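Local coordinates for SPD1 nuclease (Streptococcus pyogenes, PDB 2XGR), which probably cleaves DNA as a prophage-encoded extracellular endonuclease of the metal-dependent His-Me finger clan, at residues R83-D88 with R166-L171; L54-N59 with V202-S207; Y125-L130 with Y162-L167. One frame throughout, in Å; residues are numbered along the deposited sequence. Where two conformers were deposited one is given.

Interaction 1: R83-D88 with R166-L171; sequences RHETKD and RLDSWL
A single carboxylate oxygen of Asp168, on helix 160-173, lies in the fork of the carboxylate of Glu85, in the loop after strand 76-80. Asp168 OD1 is 2.6 Å from Glu85 OE2 and 2.9 Å from Glu85 OE1, almost exactly on the prolongation of the Glu85 CG-CD bond. The carboxylate planes are turned 33° against each other. A separation as short as the first would be costly between two full charges, so one of the acids may well be protonated. Glu85 reaches this point with CG anti to its carbonyl carbon (chi1 -73°) and the rest of the chain extended, which carries the acid straight toward the helix. Asp168 answers with the other choice, CG anti to the backbone N (chi1 175°), swinging its carboxylate off the helix flank toward the loop. One turn further on, the CD1 methyl of Leu171 lies 3.7 Å from Glu85 OE2, so the same oxygen has an apolar neighbour beside its acidic one. Lys87 NZ lies 4.6 Å from Glu85 OE1 and 6.1 Å from Asp168 OD1, too far for direct pairing. Phe127 of helix 125-128 touches both acid side chains, while a backbone hydrogen bond from Thr86 to Gln126 ties the loop to that short helix. Leu167 and Leu171 pack helix 160-173 onto Leu179 of strand 178-186.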
loop_
_atom_site.group_PDB
_atom_site.type_symbol
_atom_site.label_atom_id
_atom_site.label_comp_id
_atom_site.label_asym_id
_atom_site.label_seq_id
_atom_site.Cartn_x
_atom_site.Cartn_y
_atom_site.Cartn_z
ATOM N N ARG A 83 -14.745 -5.393 -7.098
ATOM C CA ARG A 83 -16.114 -5.451 -6.511
ATOM C C ARG A 83 -16.132 -5.364 -5.005
ATOM O O ARG A 83 -17.185 -5.120 -4.388
ATOM C CB ARG A 83 -16.849 -6.749 -6.896
ATOM C CG ARG A 83 -16.254 -8.029 -6.337
ATOM C CD ARG A 83 -16.813 -9.236 -7.095
ATOM N NE ARG A 83 -16.334 -9.231 -8.503
ATOM C CZ ARG A 83 -16.582 -10.172 -9.412
ATOM N NH1 ARG A 83 -17.380 -11.188 -9.109
ATOM N NH2 ARG A 83 -16.066 -10.094 -10.640
ATOM N N HIS A 84 -14.973 -5.645 -4.394
ATOM C CA HIS A 84 -14.912 -5.690 -2.932
ATOM C C HIS A 84 -14.539 -4.385 -2.281
ATOM O O HIS A 84 -14.512 -4.326 -1.048
ATOM C CB HIS A 84 -13.911 -6.702 -2.470
ATOM C CG HIS A 84 -14.067 -8.061 -3.059
ATOM N ND1 HIS A 84 -15.145 -8.896 -2.753
ATOM C CD2 HIS A 84 -13.237 -8.778 -3.855
ATOM C CE1 HIS A 84 -15.027 -10.022 -3.443
ATOM N NE2 HIS A 84 -13.852 -9.997 -4.074
ATOM N N GLU A 85 -14.242 -3.357 -3.068
ATOM C CA GLU A 85 -13.768 -2.122 -2.545
ATOM C C GLU A 85 -14.857 -1.419 -1.753
ATOM O O GLU A 85 -15.979 -1.655 -1.982
ATOM C CB GLU A 85 -13.314 -1.162 -3.664
ATOM C CG GLU A 85 -12.037 -1.521 -4.332
ATOM C CD GLU A 85 -11.488 -0.456 -5.290
ATOM O OE1 GLU A 85 -12.115 0.545 -5.464
ATOM O OE2 GLU A 85 -10.480 -0.691 -5.926
ATOM N N THR A 86 -14.439 -0.546 -0.844
ATOM C CA THR A 86 -15.325 0.329 -0.118
ATOM C C THR A 86 -15.275 1.763 -0.687
ATOM O O THR A 86 -14.374 2.520 -0.405
ATOM C CB THR A 86 -14.913 0.281 1.371
ATOM O OG1 THR A 86 -15.037 -1.098 1.845
ATOM C CG2 THR A 86 -15.821 1.169 2.174
ATOM N N LYS A 87 -16.092 2.055 -1.699
ATOM C CA LYS A 87 -15.935 3.301 -2.440
ATOM C C LYS A 87 -16.918 4.258 -1.796
ATOM O O LYS A 87 -18.156 4.089 -1.957
ATOM C CB LYS A 87 -16.287 3.123 -3.925
ATOM C CG LYS A 87 -15.680 1.870 -4.532
ATOM C CD LYS A 87 -16.197 1.541 -5.955
ATOM C CE LYS A 87 -15.255 0.590 -6.704
ATOM N NZ LYS A 87 -15.991 0.171 -7.943
ATOM N N ASP A 88 -16.420 4.948 -0.774
ATOM C CA ASP A 88 -17.280 5.893 -0.018
ATOM C C ASP A 88 -16.969 7.288 -0.578
ATOM O O ASP A 88 -15.812 7.727 -0.637
ATOM C CB ASP A 88 -16.900 5.824 1.482
ATOM C CG ASP A 88 -17.551 4.639 2.192
ATOM O OD1 ASP A 88 -18.424 4.023 1.604
ATOM O OD2 ASP A 88 -17.218 4.321 3.352
ATOM N N ARG A 166 -3.424 4.056 -8.975
ATOM C CA ARG A 166 -3.159 3.324 -10.215
ATOM C C ARG A 166 -3.522 1.864 -10.071
ATOM O O ARG A 166 -4.032 1.277 -11.041
ATOM C CB ARG A 166 -1.701 3.524 -10.604
ATOM C CG ARG A 166 -1.446 4.938 -11.160
ATOM C CD ARG A 166 0.016 5.247 -11.336
ATOM N NE ARG A 166 0.154 6.574 -12.021
ATOM C CZ ARG A 166 -0.146 7.749 -11.447
ATOM N NH1 ARG A 166 -0.532 7.881 -10.179
ATOM N NH2 ARG A 166 -0.026 8.877 -12.153
ATOM N N LEU A 167 -3.252 1.264 -8.894
ATOM C CA LEU A 167 -3.687 -0.109 -8.629
ATOM C C LEU A 167 -5.240 -0.229 -8.706
ATOM O O LEU A 167 -5.784 -1.222 -9.267
ATOM C CB LEU A 167 -3.184 -0.538 -7.244
ATOM C CG LEU A 167 -1.664 -0.813 -7.212
ATOM C CD1 LEU A 167 -1.310 -0.968 -5.713
ATOM C CD2 LEU A 167 -1.401 -2.087 -8.080
ATOM N N ASP A 168 -5.915 0.812 -8.220
ATOM C CA ASP A 168 -7.412 0.870 -8.266
ATOM C C ASP A 168 -7.866 0.912 -9.733
ATOM O O ASP A 168 -8.761 0.174 -10.134
ATOM C CB ASP A 168 -7.849 2.132 -7.512
ATOM C CG ASP A 168 -9.329 2.377 -7.596
ATOM O OD1 ASP A 168 -10.068 1.463 -7.274
ATOM O OD2 ASP A 168 -9.719 3.518 -7.888
ATOM N N SER A 169 -7.158 1.674 -10.544
ATOM C CA SER A 169 -7.489 1.727 -11.986
ATOM C C SER A 169 -7.299 0.413 -12.689
ATOM O O SER A 169 -8.167 -0.026 -13.430
ATOM C CB SER A 169 -6.659 2.786 -12.695
ATOM O OG SER A 169 -6.997 2.749 -14.077
ATOM N N TRP A 170 -6.243 -0.298 -12.327
ATOM C CA TRP A 170 -5.967 -1.608 -12.852
ATOM C C TRP A 170 -7.070 -2.563 -12.435
ATOM O O TRP A 170 -7.549 -3.380 -13.265
ATOM C CB TRP A 170 -4.590 -2.109 -12.345
ATOM C CG TRP A 170 -4.219 -3.454 -12.946
ATOM C CD1 TRP A 170 -3.684 -3.709 -14.200
ATOM C CD2 TRP A 170 -4.496 -4.705 -12.368
ATOM N NE1 TRP A 170 -3.561 -5.075 -14.390
ATOM C CE2 TRP A 170 -4.045 -5.704 -13.265
ATOM C CE3 TRP A 170 -5.036 -5.089 -11.134
ATOM C CZ2 TRP A 170 -4.085 -7.052 -12.936
ATOM C CZ3 TRP A 170 -5.096 -6.405 -10.802
ATOM C CH2 TRP A 170 -4.668 -7.393 -11.726
ATOM N N LEU A 171 -7.446 -2.544 -11.139
ATOM C CA LEU A 171 -8.520 -3.395 -10.691
ATOM C C LEU A 171 -9.814 -3.140 -11.445
ATOM O O LEU A 171 -10.497 -4.106 -11.859
ATOM C CB LEU A 171 -8.772 -3.186 -9.190
ATOM C CG LEU A 171 -7.895 -3.949 -8.262
ATOM C CD1 LEU A 171 -8.274 -3.554 -6.795
ATOM C CD2 LEU A 171 -8.013 -5.537 -8.485
#

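Interaction 2: L54-N59 with V202-S207; sequences LPFTAN and VGIDSS
Phe56 lays one face of its ring over Ile204, and this pair forms the tight part of the contact. The Ile204 CG2 methyl stands 3.9 Å from the centroid of the Phe56 ring and only 6° off the ring normal, a CH-pi contact over the very middle of the face. In Ile204 a chi1 of -58° places CG2 anti to the backbone N, where it meets the ring, and CD1 passes beside the ring, 4.2 Å from Phe56 CD1. The other face of the ring is covered by the backbone N of Ala58, offset toward the rim, and Trp178 meets Phe56 edge-to-face.

Toward the solvent the fit relaxes. There the ring meets main-chain oxygens: Phe56 CZ lies 3.8 Å from Asp205 O, while Ser206 O sits near the ring plane, at the edge, 4.0 Å from Phe56 CE2. The side chain of exposed Ser206 sets out away from the loop. Asp205 looks to its own turn: its OD1 accepts from Ser207 OG on the syn side, 34° out of the carboxylate plane, and also from the backbone N of Glu209. Across the way, Thr57 OG1 accepts from Asn59 N (3.1 Å), forming an ST turn. The whole is a loop aromatic seated against the end of a beta hairpin, where strand 196-204 turns back into antiparallel strand 209-214 of the large sheet.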
loop_
_atom_site.group_PDB
_atom_site.type_symbol
_atom_site.label_atom_id
_atom_site.label_comp_id
_atom_site.label_asym_id
_atom_site.label_seq_id
_atom_site.Cartn_x
_atom_site.Cartn_y
_atom_site.Cartn_z
ATOM N N LEU A 54 -0.821 -13.686 -0.056
ATOM C CA LEU A 54 -1.917 -14.424 0.649
ATOM C C LEU A 54 -2.275 -15.657 -0.218
ATOM O O LEU A 54 -2.112 -15.620 -1.469
ATOM C CB LEU A 54 -3.127 -13.511 0.805
ATOM C CG LEU A 54 -2.896 -12.431 1.853
ATOM C CD1 LEU A 54 -4.095 -11.491 1.832
ATOM C CD2 LEU A 54 -2.722 -13.071 3.239
ATOM N N PRO A 55 -2.732 -16.761 0.425
ATOM C CA PRO A 55 -3.201 -17.915 -0.390
ATOM C C PRO A 55 -4.345 -17.474 -1.325
ATOM O O PRO A 55 -5.137 -16.609 -0.999
ATOM C CB PRO A 55 -3.730 -18.899 0.677
ATOM C CG PRO A 55 -2.847 -18.667 1.879
ATOM C CD PRO A 55 -2.816 -17.053 1.877
ATOM N N PHE A 56 -4.378 -17.992 -2.538
ATOM C CA PHE A 56 -5.410 -17.577 -3.473
ATOM C C PHE A 56 -6.598 -18.524 -3.265
ATOM O O PHE A 56 -6.560 -19.679 -3.694
ATOM C CB PHE A 56 -4.922 -17.731 -4.881
ATOM C CG PHE A 56 -5.945 -17.384 -5.906
ATOM C CD1 PHE A 56 -6.595 -16.157 -5.864
ATOM C CD2 PHE A 56 -6.248 -18.256 -6.919
ATOM C CE1 PHE A 56 -7.593 -15.830 -6.742
ATOM C CE2 PHE A 56 -7.206 -17.888 -7.879
ATOM C CZ PHE A 56 -7.871 -16.649 -7.778
ATOM N N THR A 57 -7.635 -18.012 -2.634
ATOM C CA THR A 57 -8.837 -18.785 -2.304
ATOM C C THR A 57 -9.992 -18.361 -3.223
ATOM O O THR A 57 -11.068 -18.931 -3.142
ATOM C CB THR A 57 -9.323 -18.504 -0.899
ATOM O OG1 THR A 57 -9.547 -17.065 -0.747
ATOM C CG2 THR A 57 -8.253 -18.934 0.059
ATOM N N ALA A 58 -9.778 -17.333 -4.034
ATOM C CA ALA A 58 -10.852 -16.609 -4.767
ATOM C C ALA A 58 -11.966 -16.087 -3.848
ATOM O O ALA A 58 -13.136 -15.876 -4.291
ATOM C CB ALA A 58 -11.441 -17.473 -5.991
ATOM N N ASN A 59 -11.550 -15.642 -2.656
ATOM C CA ASN A 59 -12.412 -14.852 -1.764
ATOM C C ASN A 59 -11.592 -13.646 -1.328
ATOM O O ASN A 59 -10.371 -13.768 -1.184
ATOM C CB ASN A 59 -12.804 -15.658 -0.500
ATOM C CG ASN A 59 -13.709 -16.845 -0.832
ATOM O OD1 ASN A 59 -13.403 -17.960 -0.484
ATOM N ND2 ASN A 59 -14.792 -16.590 -1.463
ATOM N N VAL A 202 1.011 -7.563 -6.697
ATOM C CA VAL A 202 1.034 -8.414 -7.906
ATOM C C VAL A 202 -0.419 -8.725 -8.204
ATOM O O VAL A 202 -1.266 -8.657 -7.271
ATOM C CB VAL A 202 1.827 -9.667 -7.684
ATOM C CG1 VAL A 202 1.113 -10.575 -6.614
ATOM C CG2 VAL A 202 2.060 -10.502 -9.039
ATOM N N GLY A 203 -0.731 -9.026 -9.468
ATOM C CA GLY A 203 -2.127 -9.390 -9.823
ATOM C C GLY A 203 -2.225 -10.923 -9.891
ATOM O O GLY A 203 -1.197 -11.632 -9.957
ATOM N N ILE A 204 -3.450 -11.440 -9.750
ATOM C CA ILE A 204 -3.666 -12.885 -9.903
ATOM C C ILE A 204 -4.885 -13.087 -10.833
ATOM O O ILE A 204 -5.918 -12.439 -10.664
ATOM C CB ILE A 204 -3.973 -13.543 -8.552
ATOM C CG1 ILE A 204 -2.825 -13.286 -7.555
ATOM C CG2 ILE A 204 -4.016 -15.135 -8.718
ATOM C CD1 ILE A 204 -3.095 -13.868 -6.112
ATOM N N ASP A 205 -4.707 -13.880 -11.876
ATOM C CA ASP A 205 -5.836 -14.065 -12.803
ATOM C C ASP A 205 -6.738 -15.227 -12.303
ATOM O O ASP A 205 -6.485 -15.821 -11.242
ATOM C CB ASP A 205 -5.329 -14.213 -14.258
ATOM C CG ASP A 205 -4.705 -15.580 -14.546
ATOM O OD1 ASP A 205 -4.745 -16.509 -13.694
ATOM O OD2 ASP A 205 -4.042 -15.667 -15.602
ATOM N N SER A 206 -7.817 -15.508 -13.030
ATOM C CA SER A 206 -8.806 -16.520 -12.618
ATOM C C SER A 206 -8.138 -17.859 -12.368
ATOM O O SER A 206 -8.619 -18.648 -11.528
ATOM C CB SER A 206 -9.837 -16.723 -13.744
ATOM O OG SER A 206 -10.213 -15.473 -14.259
ATOM N N SER A 207 -7.107 -18.159 -13.162
ATOM C CA SER A 207 -6.411 -19.455 -12.997
ATOM C C SER A 207 -5.298 -19.450 -11.981
ATOM O O SER A 207 -4.647 -20.473 -11.790
ATOM C CB SER A 207 -5.981 -20.094 -14.323
ATOM O OG SER A 207 -4.827 -19.464 -14.891
#

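Interaction 3: Y125-L130 with Y162-L167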
loop_
_atom_site.group_PDB
_atom_site.type_symbol
_atom_site.label_atom_id
_atom_site.label_comp_id
_atom_site.label_asym_id
_atom_site.label_seq_id
_atom_site.Cartn_x
_atom_site.Cartn_y
_atom_site.Cartn_z
ATOM N N TYR A 125 -7.886 3.186 2.429
ATOM C CA TYR A 125 -9.278 2.926 2.811
ATOM C C TYR A 125 -10.138 2.269 1.750
ATOM O O TYR A 125 -10.893 1.338 2.072
ATOM C CB TYR A 125 -9.929 4.307 3.192
ATOM C CG TYR A 125 -11.330 4.126 3.651
ATOM C CD1 TYR A 125 -11.626 3.565 4.892
ATOM C CD2 TYR A 125 -12.369 4.393 2.792
ATOM C CE1 TYR A 125 -12.950 3.415 5.337
ATOM C CE2 TYR A 125 -13.709 4.266 3.232
ATOM C CZ TYR A 125 -13.973 3.710 4.466
ATOM O OH TYR A 125 -15.287 3.541 4.885
ATOM N N GLN A 126 -10.095 2.744 0.499
ATOM C CA GLN A 126 -11.080 2.228 -0.458
ATOM C C GLN A 126 -10.773 0.790 -0.835
ATOM O O GLN A 126 -11.606 0.091 -1.408
ATOM C CB GLN A 126 -11.146 3.097 -1.716
ATOM C CG GLN A 126 -11.681 4.499 -1.459
ATOM C CD GLN A 126 -12.230 5.147 -2.707
ATOM O OE1 GLN A 126 -13.188 5.964 -2.642
ATOM N NE2 GLN A 126 -11.627 4.871 -3.813
ATOM N N PHE A 127 -9.611 0.277 -0.425
ATOM C CA PHE A 127 -9.370 -1.142 -0.636
ATOM C C PHE A 127 -9.931 -1.916 0.520
ATOM O O PHE A 127 -10.579 -2.928 0.327
ATOM C CB PHE A 127 -7.866 -1.478 -0.771
ATOM C CG PHE A 127 -7.229 -0.921 -2.027
ATOM C CD1 PHE A 127 -7.993 -0.720 -3.214
ATOM C CD2 PHE A 127 -5.880 -0.666 -2.069
ATOM C CE1 PHE A 127 -7.393 -0.242 -4.423
ATOM C CE2 PHE A 127 -5.268 -0.154 -3.252
ATOM C CZ PHE A 127 -6.012 0.027 -4.432
ATOM N N CYS A 128 -9.624 -1.463 1.731
ATOM C CA CYS A 128 -9.957 -2.302 2.915
ATOM C C CYS A 128 -11.178 -1.860 3.735
ATOM O O CYS A 128 -11.619 -2.590 4.658
ATOM C CB CYS A 128 -8.740 -2.428 3.867
ATOM S SG CYS A 128 -8.252 -0.863 4.716
ATOM N N GLY A 129 -11.620 -0.628 3.559
ATOM C CA GLY A 129 -12.775 -0.173 4.322
ATOM C C GLY A 129 -12.632 -0.028 5.828
ATOM O O GLY A 129 -13.639 0.148 6.544
ATOM N N LEU A 130 -11.409 -0.006 6.328
ATOM C CA LEU A 130 -11.135 0.084 7.789
ATOM C C LEU A 130 -10.977 1.509 8.280
ATOM O O LEU A 130 -10.335 2.327 7.645
ATOM C CB LEU A 130 -9.809 -0.608 8.162
ATOM C CG LEU A 130 -9.728 -2.082 7.791
ATOM C CD1 LEU A 130 -8.307 -2.478 8.210
ATOM C CD2 LEU A 130 -10.818 -2.905 8.567
ATOM N N TYR A 162 -0.227 7.826 -5.294
ATOM C CA TYR A 162 0.181 7.593 -6.678
ATOM C C TYR A 162 -0.004 6.117 -6.990
ATOM O O TYR A 162 -0.576 5.731 -8.042
ATOM C CB TYR A 162 1.725 7.943 -6.789
ATOM C CG TYR A 162 2.325 7.549 -8.122
ATOM C CD1 TYR A 162 2.473 8.500 -9.151
ATOM C CD2 TYR A 162 2.680 6.220 -8.401
ATOM C CE1 TYR A 162 3.023 8.172 -10.358
ATOM C CE2 TYR A 162 3.184 5.875 -9.651
ATOM C CZ TYR A 162 3.348 6.886 -10.620
ATOM O OH TYR A 162 3.807 6.548 -11.882
ATOM N N TYR A 163 0.454 5.268 -6.083
ATOM C CA TYR A 163 0.473 3.812 -6.388
ATOM C C TYR A 163 -0.946 3.231 -6.218
ATOM O O TYR A 163 -1.427 2.446 -7.054
ATOM C CB TYR A 163 1.429 3.065 -5.407
ATOM C CG TYR A 163 2.836 3.572 -5.647
ATOM C CD1 TYR A 163 3.650 3.021 -6.652
ATOM C CD2 TYR A 163 3.260 4.685 -4.958
ATOM C CE1 TYR A 163 4.895 3.605 -6.962
ATOM C CE2 TYR A 163 4.548 5.285 -5.234
ATOM C CZ TYR A 163 5.349 4.712 -6.245
ATOM O OH TYR A 163 6.542 5.347 -6.508
ATOM N N GLU A 164 -1.615 3.572 -5.112
ATOM C CA GLU A 164 -2.936 2.995 -4.838
ATOM C C GLU A 164 -3.991 3.427 -5.870
ATOM O O GLU A 164 -4.760 2.597 -6.305
ATOM C CB GLU A 164 -3.392 3.389 -3.431
ATOM C CG GLU A 164 -2.538 2.612 -2.373
ATOM C CD GLU A 164 -3.060 2.825 -0.939
ATOM O OE1 GLU A 164 -2.652 1.987 -0.091
ATOM O OE2 GLU A 164 -3.846 3.784 -0.697
ATOM N N ASN A 165 -3.982 4.683 -6.326
ATOM C CA ASN A 165 -4.925 5.077 -7.369
ATOM C C ASN A 165 -4.677 4.300 -8.667
ATOM O O ASN A 165 -5.618 3.942 -9.404
ATOM C CB ASN A 165 -4.856 6.604 -7.665
ATOM C CG ASN A 165 -5.713 7.454 -6.688
ATOM O OD1 ASN A 165 -5.860 8.717 -6.841
ATOM N ND2 ASN A 165 -6.264 6.802 -5.700
ATOM N N ARG A 166 -3.424 4.056 -8.975
ATOM C CA ARG A 166 -3.159 3.324 -10.215
ATOM C C ARG A 166 -3.522 1.864 -10.071
ATOM O O ARG A 166 -4.032 1.277 -11.041
ATOM C CB ARG A 166 -1.701 3.524 -10.604
ATOM C CG ARG A 166 -1.446 4.938 -11.160
ATOM C CD ARG A 166 0.016 5.247 -11.336
ATOM N NE ARG A 166 0.154 6.574 -12.021
ATOM C CZ ARG A 166 -0.146 7.749 -11.447
ATOM N NH1 ARG A 166 -0.532 7.881 -10.179
ATOM N NH2 ARG A 166 -0.026 8.877 -12.153
ATOM N N LEU A 167 -3.252 1.264 -8.894
ATOM C CA LEU A 167 -3.687 -0.109 -8.629
ATOM C C LEU A 167 -5.240 -0.229 -8.706
ATOM O O LEU A 167 -5.784 -1.222 -9.267
ATOM C CB LEU A 167 -3.184 -0.538 -7.244
ATOM C CG LEU A 167 -1.664 -0.813 -7.212
ATOM C CD1 LEU A 167 -1.310 -0.968 -5.713
ATOM C CD2 LEU A 167 -1.401 -2.087 -8.080
#
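Apolar contact comes first: the ring of Phe127 is wedged against one side of the helix that carries Glu164 and Leu167. Its CE2 atom lies 4.0 Å from Glu164 CG and equally near CB, so the acid offers its aliphatic stem here; CZ lies 4.0 Å from Leu167 CB. With CG anti to the carbonyl carbon (chi1 -67°), Phe127 brings the CE2-CZ side of its ring against Glu164 and Leu167, one helical turn apart.

Of the main chain, Glu164 O comes obliquely to within 3.4 Å of Phe127 CZ. The Glu164 carboxylate is engaged by other partners: OE1 accepts from Tyr181 OH and from the backbone N of Gly124, just ahead of helix 125-128, thereby linking the start of that helix to the long one.

Hydrogen bonds inside each segment hold the frame. Arg166 NH1 donates to Tyr162 O (3.0 Å, 166° at the hydrogen), with that oxygen in the guanidinium plane, and the same guanidinium lies face-on over Tyr162 as a cation-pi pair. Gly129 N closes the short helix by binding Tyr125 O, and Gly129 itself leaves it with positive phi. Segment 125-130 belongs to the connection between antiparallel strands 119-121 and 137-139; with helix 142-146 following, this topology is consistent with the beta-beta-alpha finger of His-Me nucleases.

Interactions 1 and 3 are effectively one cluster: their centres lie 6 Å apart, and they share Arg166 and Leu167 of helix 160-173. The loop and the short helix facing it also bind each other, through Thr86 N and Gln126 O (3.0 Å) and probably through Asp88 OD2 and Tyr125 OH (2.6 Å). Interaction 2 is more remote, its centre about 16 Å from that of interaction 1 and 18 Å from that of interaction 3, yet Trp170 CH2 touches Gly203 CA at 3.8 Å, connecting the helix to strand 196-204. A bound PEG, probably from crystallisation, accompanies interaction 3, hydrogen-bonded to Cys128 O and about 7 Å from the Glu164 side chain.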